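Local coordinates for heterodimeric restriction endonuclease R.BspD6I small subunit (Bacillus sp., PDB 2P14), which probably acts as the catalytic, DNA-cleaving subunit of a heterodimeric type IIS restriction endonuclease, working in complex with a site-specific nickase, at residues Y20-T25 with V58-V63; D6-V11 with Y26-K31. All coordinates share one frame; numbering follows the deposited sequence.

Interaction 1: residues Y20-T25 with V58-V63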
loop_
_atom_site.group_PDB
_atom_site.type_symbol
_atom_site.label_atom_id
_atom_site.label_comp_id
_atom_site.label_asym_id
_atom_site.label_seq_id
_atom_site.Cartn_x
_atom_site.Cartn_y
_atom_site.Cartn_z
ATOM N N TYR A 20 -14.554 -0.352 1.414
ATOM C CA TYR A 20 -14.368 1.086 1.171
ATOM C C TYR A 20 -12.920 1.539 1.391
ATOM O O TYR A 20 -12.475 2.483 0.759
ATOM C CB TYR A 20 -15.332 1.934 2.001
ATOM C CG TYR A 20 -16.754 1.875 1.499
ATOM C CD1 TYR A 20 -17.291 2.897 0.717
ATOM C CD2 TYR A 20 -17.555 0.761 1.791
ATOM C CE1 TYR A 20 -18.657 2.813 0.243
ATOM C CE2 TYR A 20 -18.867 0.671 1.322
ATOM C CZ TYR A 20 -19.396 1.692 0.569
ATOM O OH TYR A 20 -20.730 1.550 0.166
ATOM N N PHE A 21 -12.196 0.827 2.238
ATOM C CA PHE A 21 -10.786 1.165 2.493
ATOM C C PHE A 21 -9.955 0.896 1.254
ATOM O O PHE A 21 -9.175 1.765 0.807
ATOM C CB PHE A 21 -10.299 0.346 3.694
ATOM C CG PHE A 21 -8.966 0.756 4.232
ATOM C CD1 PHE A 21 -8.711 2.070 4.597
ATOM C CD2 PHE A 21 -7.970 -0.193 4.394
ATOM C CE1 PHE A 21 -7.449 2.426 5.128
ATOM C CE2 PHE A 21 -6.716 0.152 4.899
ATOM C CZ PHE A 21 -6.462 1.450 5.290
ATOM N N GLU A 22 -10.111 -0.284 0.654
ATOM C CA GLU A 22 -9.349 -0.602 -0.576
ATOM C C GLU A 22 -9.794 0.317 -1.715
ATOM O O GLU A 22 -8.965 0.862 -2.464
ATOM C CB GLU A 22 -9.447 -2.096 -0.951
ATOM C CG GLU A 22 -10.812 -2.592 -1.399
ATOM C CD GLU A 22 -10.861 -4.116 -1.568
ATOM O OE1 GLU A 22 -9.802 -4.766 -1.502
ATOM O OE2 GLU A 22 -11.982 -4.640 -1.795
ATOM N N TRP A 23 -11.099 0.564 -1.807
ATOM C CA TRP A 23 -11.596 1.463 -2.836
ATOM C C TRP A 23 -11.049 2.883 -2.716
ATOM O O TRP A 23 -10.645 3.492 -3.727
ATOM C CB TRP A 23 -13.126 1.485 -2.784
ATOM C CG TRP A 23 -13.779 2.513 -3.674
ATOM C CD1 TRP A 23 -13.917 2.461 -5.032
ATOM C CD2 TRP A 23 -14.379 3.755 -3.258
ATOM N NE1 TRP A 23 -14.597 3.578 -5.486
ATOM C CE2 TRP A 23 -14.889 4.388 -4.424
ATOM C CE3 TRP A 23 -14.579 4.366 -2.008
ATOM C CZ2 TRP A 23 -15.568 5.618 -4.375
ATOM C CZ3 TRP A 23 -15.226 5.587 -1.959
ATOM C CH2 TRP A 23 -15.720 6.205 -3.139
ATOM N N ASN A 24 -10.966 3.390 -1.488
ATOM C CA ASN A 24 -10.516 4.750 -1.310
ATOM C C ASN A 24 -9.035 4.872 -1.686
ATOM O O ASN A 24 -8.598 5.902 -2.260
ATOM C CB ASN A 24 -10.725 5.230 0.111
ATOM C CG ASN A 24 -10.782 6.737 0.173
ATOM O OD1 ASN A 24 -11.492 7.366 -0.633
ATOM N ND2 ASN A 24 -10.035 7.336 1.096
ATOM N N THR A 25 -8.297 3.812 -1.399
ATOM C CA THR A 25 -6.880 3.779 -1.735
ATOM C C THR A 25 -6.698 3.750 -3.279
ATOM O O THR A 25 -5.854 4.445 -3.853
ATOM C CB THR A 25 -6.214 2.600 -1.028
ATOM O OG1 THR A 25 -6.432 2.708 0.382
ATOM C CG2 THR A 25 -4.703 2.619 -1.325
ATOM N N VAL A 58 -5.026 -12.790 -5.559
ATOM C CA VAL A 58 -4.554 -11.598 -6.286
ATOM C C VAL A 58 -4.550 -10.381 -5.353
ATOM O O VAL A 58 -5.485 -10.178 -4.573
ATOM C CB VAL A 58 -5.433 -11.325 -7.507
ATOM C CG1 VAL A 58 -5.015 -10.028 -8.238
ATOM C CG2 VAL A 58 -5.343 -12.556 -8.454
ATOM N N GLU A 59 -3.495 -9.569 -5.471
ATOM C CA GLU A 59 -3.386 -8.315 -4.705
ATOM C C GLU A 59 -4.606 -7.396 -4.804
ATOM O O GLU A 59 -5.327 -7.369 -5.814
ATOM C CB GLU A 59 -2.127 -7.549 -5.150
ATOM C CG GLU A 59 -2.092 -7.204 -6.637
ATOM C CD GLU A 59 -1.504 -8.324 -7.548
ATOM O OE1 GLU A 59 -1.275 -9.469 -7.069
ATOM O OE2 GLU A 59 -1.300 -8.029 -8.753
ATOM N N ASP A 60 -4.821 -6.609 -3.749
ATOM C CA ASP A 60 -5.986 -5.709 -3.731
ATOM C C ASP A 60 -6.018 -4.711 -4.889
ATOM O O ASP A 60 -7.071 -4.473 -5.484
ATOM C CB ASP A 60 -6.064 -4.915 -2.415
ATOM C CG ASP A 60 -6.297 -5.800 -1.197
ATOM O OD1 ASP A 60 -6.697 -6.959 -1.335
ATOM O OD2 ASP A 60 -6.057 -5.328 -0.062
ATOM N N ILE A 61 -4.857 -4.133 -5.209
ATOM C CA ILE A 61 -4.721 -3.139 -6.282
ATOM C C ILE A 61 -3.346 -3.331 -6.884
ATOM O O ILE A 61 -2.384 -3.564 -6.157
ATOM C CB ILE A 61 -4.818 -1.671 -5.775
ATOM C CG1 ILE A 61 -6.097 -1.462 -4.963
ATOM C CG2 ILE A 61 -4.786 -0.667 -6.934
ATOM C CD1 ILE A 61 -5.967 -0.313 -3.948
ATOM N N LEU A 62 -3.278 -3.267 -8.208
ATOM C CA LEU A 62 -1.974 -3.237 -8.886
ATOM C C LEU A 62 -1.908 -1.946 -9.675
ATOM O O LEU A 62 -2.845 -1.620 -10.403
ATOM C CB LEU A 62 -1.814 -4.414 -9.860
ATOM C CG LEU A 62 -0.596 -4.389 -10.776
ATOM C CD1 LEU A 62 0.719 -4.568 -9.948
ATOM C CD2 LEU A 62 -0.781 -5.490 -11.856
ATOM N N VAL A 63 -0.797 -1.206 -9.523
ATOM C CA VAL A 63 -0.550 -0.067 -10.422
ATOM C C VAL A 63 0.779 -0.328 -11.162
ATOM O O VAL A 63 1.821 -0.590 -10.534
ATOM C CB VAL A 63 -0.550 1.295 -9.676
ATOM C CG1 VAL A 63 0.584 1.381 -8.709
ATOM C CG2 VAL A 63 -0.510 2.481 -10.645
#
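Helix 17-32 comes up against the start of strand 61-64, with the CA atoms of Glu22 and Asp60, the closest pair, 6.9 Å apart. The setting fits the PD-(D/E)XK nuclease fold: Asp60 directly precedes one strand of the central sheet and Glu73 lies on the next, much as the acidic residues of that motif usually do. Asp60 is short enough for OD2 to accept from Cys74 N, which ties the loop to strand 69-75, while the longer Glu22 reaches across from the helix. Glu22 CG is wedged between its own backbone N and carbonyl carbon (chi1 68°), and the chain then extends until OE1 stands over the face of the Asp60 carboxylate, 3.7 Å from Asp60 CG. The planes are 81° apart, and the 3.8 Å between Glu22 OE1 and Asp60 OD1 is an approach of like charges. A sulfate, probably from the crystallisation liquor, lies about 5 Å from the Glu22 side chain. Next to the acids the beta-branched Ile61 sends CD1 against the helix backbone, 3.5 Å from Glu22 O and 4.1 Å from Thr25 CG2. Thr25 OG1 donates to Phe21 O at 2.9 Å and is also bonded to Tyr8 OH. Lacking CG2 and OG1, an alanine here is likely to open a gap beside Ile61 CD1 and to leave Tyr8 OH and Phe21 O each short of a partner. At Phe21 O, Thr25 OG1 and Thr25 N arrive from opposite faces of the carbonyl plane.

Interaction 2: residues D6-V11 with Y26-K31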
loop_
_atom_site.group_PDB
_atom_site.type_symbol
_atom_site.label_atom_id
_atom_site.label_comp_id
_atom_site.label_asym_id
_atom_site.label_seq_id
_atom_site.Cartn_x
_atom_site.Cartn_y
_atom_site.Cartn_z
ATOM N N ASP A 6 -9.530 12.823 3.185
ATOM C CA ASP A 6 -10.476 13.020 4.299
ATOM C C ASP A 6 -11.448 11.850 4.402
ATOM O O ASP A 6 -11.910 11.531 5.497
ATOM C CB ASP A 6 -11.277 14.328 4.138
ATOM C CG ASP A 6 -10.418 15.577 4.237
ATOM O OD1 ASP A 6 -9.303 15.510 4.791
ATOM O OD2 ASP A 6 -10.893 16.629 3.741
ATOM N N PHE A 7 -11.779 11.233 3.262
ATOM C CA PHE A 7 -12.741 10.115 3.294
ATOM C C PHE A 7 -12.219 8.922 4.104
ATOM O O PHE A 7 -13.000 8.131 4.636
ATOM C CB PHE A 7 -13.219 9.684 1.900
ATOM C CG PHE A 7 -14.331 8.649 1.941
ATOM C CD1 PHE A 7 -15.644 9.028 2.183
ATOM C CD2 PHE A 7 -14.039 7.308 1.712
ATOM C CE1 PHE A 7 -16.675 8.066 2.231
ATOM C CE2 PHE A 7 -15.055 6.335 1.768
ATOM C CZ PHE A 7 -16.362 6.712 2.019
ATOM N N TYR A 8 -10.909 8.770 4.228
ATOM C CA TYR A 8 -10.402 7.711 5.119
ATOM C C TYR A 8 -11.001 7.763 6.515
ATOM O O TYR A 8 -11.136 6.730 7.165
ATOM C CB TYR A 8 -8.874 7.758 5.240
ATOM C CG TYR A 8 -8.136 7.117 4.087
ATOM C CD1 TYR A 8 -7.296 7.882 3.251
ATOM C CD2 TYR A 8 -8.256 5.745 3.834
ATOM C CE1 TYR A 8 -6.574 7.305 2.214
ATOM C CE2 TYR A 8 -7.550 5.163 2.761
ATOM C CZ TYR A 8 -6.717 5.946 1.972
ATOM O OH TYR A 8 -6.014 5.363 0.965
ATOM N N GLU A 9 -11.406 8.956 6.964
ATOM C CA GLU A 9 -11.951 9.098 8.319
ATOM C C GLU A 9 -13.437 8.710 8.368
ATOM O O GLU A 9 -14.032 8.675 9.460
ATOM C CB GLU A 9 -11.710 10.528 8.858
ATOM C CG GLU A 9 -10.247 10.984 8.731
ATOM C CD GLU A 9 -9.253 9.932 9.232
ATOM O OE1 GLU A 9 -9.590 9.180 10.178
ATOM O OE2 GLU A 9 -8.136 9.820 8.649
ATOM N N GLU A 10 -14.020 8.405 7.207
ATOM C CA GLU A 10 -15.428 7.951 7.116
ATOM C C GLU A 10 -15.544 6.467 6.787
ATOM O O GLU A 10 -16.602 5.881 6.915
ATOM C CB GLU A 10 -16.221 8.754 6.087
ATOM C CG GLU A 10 -16.145 10.253 6.260
ATOM C CD GLU A 10 -16.565 10.728 7.668
ATOM O OE1 GLU A 10 -17.558 10.195 8.223
ATOM O OE2 GLU A 10 -15.900 11.628 8.217
ATOM N N VAL A 11 -14.443 5.850 6.389
ATOM C CA VAL A 11 -14.460 4.449 5.940
ATOM C C VAL A 11 -15.105 3.527 6.990
ATOM O O VAL A 11 -15.868 2.606 6.655
ATOM C CB VAL A 11 -13.022 4.002 5.592
ATOM C CG1 VAL A 11 -12.856 2.471 5.645
ATOM C CG2 VAL A 11 -12.611 4.569 4.252
ATOM N N TYR A 26 -7.480 2.929 -3.967
ATOM C CA TYR A 26 -7.550 2.969 -5.426
ATOM C C TYR A 26 -7.862 4.390 -5.948
ATOM O O TYR A 26 -7.228 4.838 -6.911
ATOM C CB TYR A 26 -8.622 1.960 -5.854
ATOM C CG TYR A 26 -9.227 2.187 -7.220
ATOM C CD1 TYR A 26 -8.582 1.768 -8.386
ATOM C CD2 TYR A 26 -10.464 2.821 -7.331
ATOM C CE1 TYR A 26 -9.165 1.975 -9.647
ATOM C CE2 TYR A 26 -11.048 3.022 -8.573
ATOM C CZ TYR A 26 -10.396 2.623 -9.712
ATOM O OH TYR A 26 -11.033 2.835 -10.924
ATOM N N ARG A 27 -8.814 5.087 -5.330
ATOM C CA ARG A 27 -9.107 6.474 -5.753
ATOM C C ARG A 27 -7.864 7.369 -5.684
ATOM O O ARG A 27 -7.679 8.212 -6.552
ATOM C CB ARG A 27 -10.235 7.093 -4.917
ATOM C CG ARG A 27 -11.597 6.402 -5.105
ATOM C CD ARG A 27 -12.716 7.397 -4.872
ATOM N NE ARG A 27 -12.752 7.824 -3.485
ATOM C CZ ARG A 27 -13.419 8.889 -3.031
ATOM N NH1 ARG A 27 -14.123 9.680 -3.857
ATOM N NH2 ARG A 27 -13.386 9.171 -1.754
ATOM N N VAL A 28 -7.027 7.187 -4.663
ATOM C CA VAL A 28 -5.784 7.985 -4.560
ATOM C C VAL A 28 -4.886 7.743 -5.772
ATOM O O VAL A 28 -4.429 8.695 -6.445
ATOM C CB VAL A 28 -5.009 7.653 -3.268
ATOM C CG1 VAL A 28 -3.625 8.368 -3.290
ATOM C CG2 VAL A 28 -5.773 8.082 -2.073
ATOM N N PHE A 29 -4.625 6.468 -6.062
ATOM C CA PHE A 29 -3.750 6.117 -7.190
ATOM C C PHE A 29 -4.336 6.465 -8.565
ATOM O O PHE A 29 -3.631 6.922 -9.468
ATOM C CB PHE A 29 -3.312 4.661 -7.118
ATOM C CG PHE A 29 -2.244 4.441 -6.116
ATOM C CD1 PHE A 29 -0.894 4.642 -6.468
ATOM C CD2 PHE A 29 -2.560 4.078 -4.812
ATOM C CE1 PHE A 29 0.116 4.475 -5.526
ATOM C CE2 PHE A 29 -1.548 3.908 -3.870
ATOM C CZ PHE A 29 -0.209 4.099 -4.241
ATOM N N LYS A 30 -5.645 6.338 -8.694
ATOM C CA LYS A 30 -6.291 6.769 -9.938
ATOM C C LYS A 30 -6.102 8.283 -10.126
ATOM O O LYS A 30 -5.773 8.764 -11.220
ATOM C CB LYS A 30 -7.782 6.407 -9.897
ATOM C CG LYS A 30 -8.551 6.754 -11.210
ATOM C CD LYS A 30 -10.001 6.322 -11.124
ATOM C CE LYS A 30 -10.762 6.757 -12.370
ATOM N NZ LYS A 30 -10.286 5.951 -13.527
ATOM N N LYS A 31 -6.286 9.044 -9.049
ATOM C CA LYS A 31 -6.164 10.506 -9.147
ATOM C C LYS A 31 -4.711 10.958 -9.359
ATOM O O LYS A 31 -4.461 11.958 -10.053
ATOM C CB LYS A 31 -6.755 11.203 -7.937
ATOM C CG LYS A 31 -6.945 12.672 -8.226
ATOM C CD LYS A 31 -7.991 13.296 -7.415
ATOM C CE LYS A 31 -8.178 14.746 -7.817
ATOM N NZ LYS A 31 -9.375 15.271 -7.171
#
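The backbones of 6-11 and 26-31 stay well apart, Phe7 and Arg27 being closest at 10.4 Å between CA atoms, and side chains bridge the interval. In the first segment Glu9 N and Glu10 N bond back to Asp6 O and Phe7 O, three residues earlier, whereas 26-31 is regular helix. The CB of Phe7 points toward helix 17-32, and CG stands anti to the backbone N (chi1 -173°); the ring packs on Tyr20 and Asn24. Arg27 meets it from that helix. Its chain bends at chi3 (-67°) and brings NH2 to 3.7 Å from Phe7 CB, which lies at the edge of the guanidinium, in its plane. Ring and guanidinium are nearly perpendicular (85°), and NH2 approaches the ring obliquely, 3.8 Å from Phe7 CG, so this is packing against the base of the side chain and not a flat stack. Arg27 NE and NH2 both bond to Asn24 OD1, which limits how the group can turn. Arginine suits a partly exposed site like this one, since its long chain can pack while its polar end stays bonded. Deeper down, Tyr8 crosses Val28 at about a right angle: Val28 CG2 is 4.1 Å from Tyr8 OH and 4.4 Å from Tyr8 CE1. The buried hydroxyl is bonded to Thr25 OG1, which makes tyrosine apt here, and the small apolar valine also packs on Ile4, Leu5 and Val142. Phe138 of helix 135-146 touches both side chains. The arrangement packs the N-terminal 6-11 segment, through Phe7 and Tyr8, against helix 17-32 of this PD-(D/E)XK-type fold.

In the fold
Both contacts use helix 17-32, interaction 1 through residues 20-25 and interaction 2 through the following 26-31, and their centres lie about 10 Å apart. Along the chain the segments alternate: 6-11, 20-25, 26-31, then 58-63. The helix therefore sits between the N-terminal segment and strand 61-64, which belongs to the mixed five-stranded sheet. The two contacts also meet directly, since Ile61 CD1 packs 3.6 Å from Tyr26 N and Asn24 OD1 lies 3.5 Å from Phe7 CD2. Interaction 1 is nearer the chain's centre and beside Asp60 and Glu73, whose placement is consistent with the acidic residues of a PD-(D/E)XK active site; interaction 2, farther out, connects the N-terminal segment to the same helix.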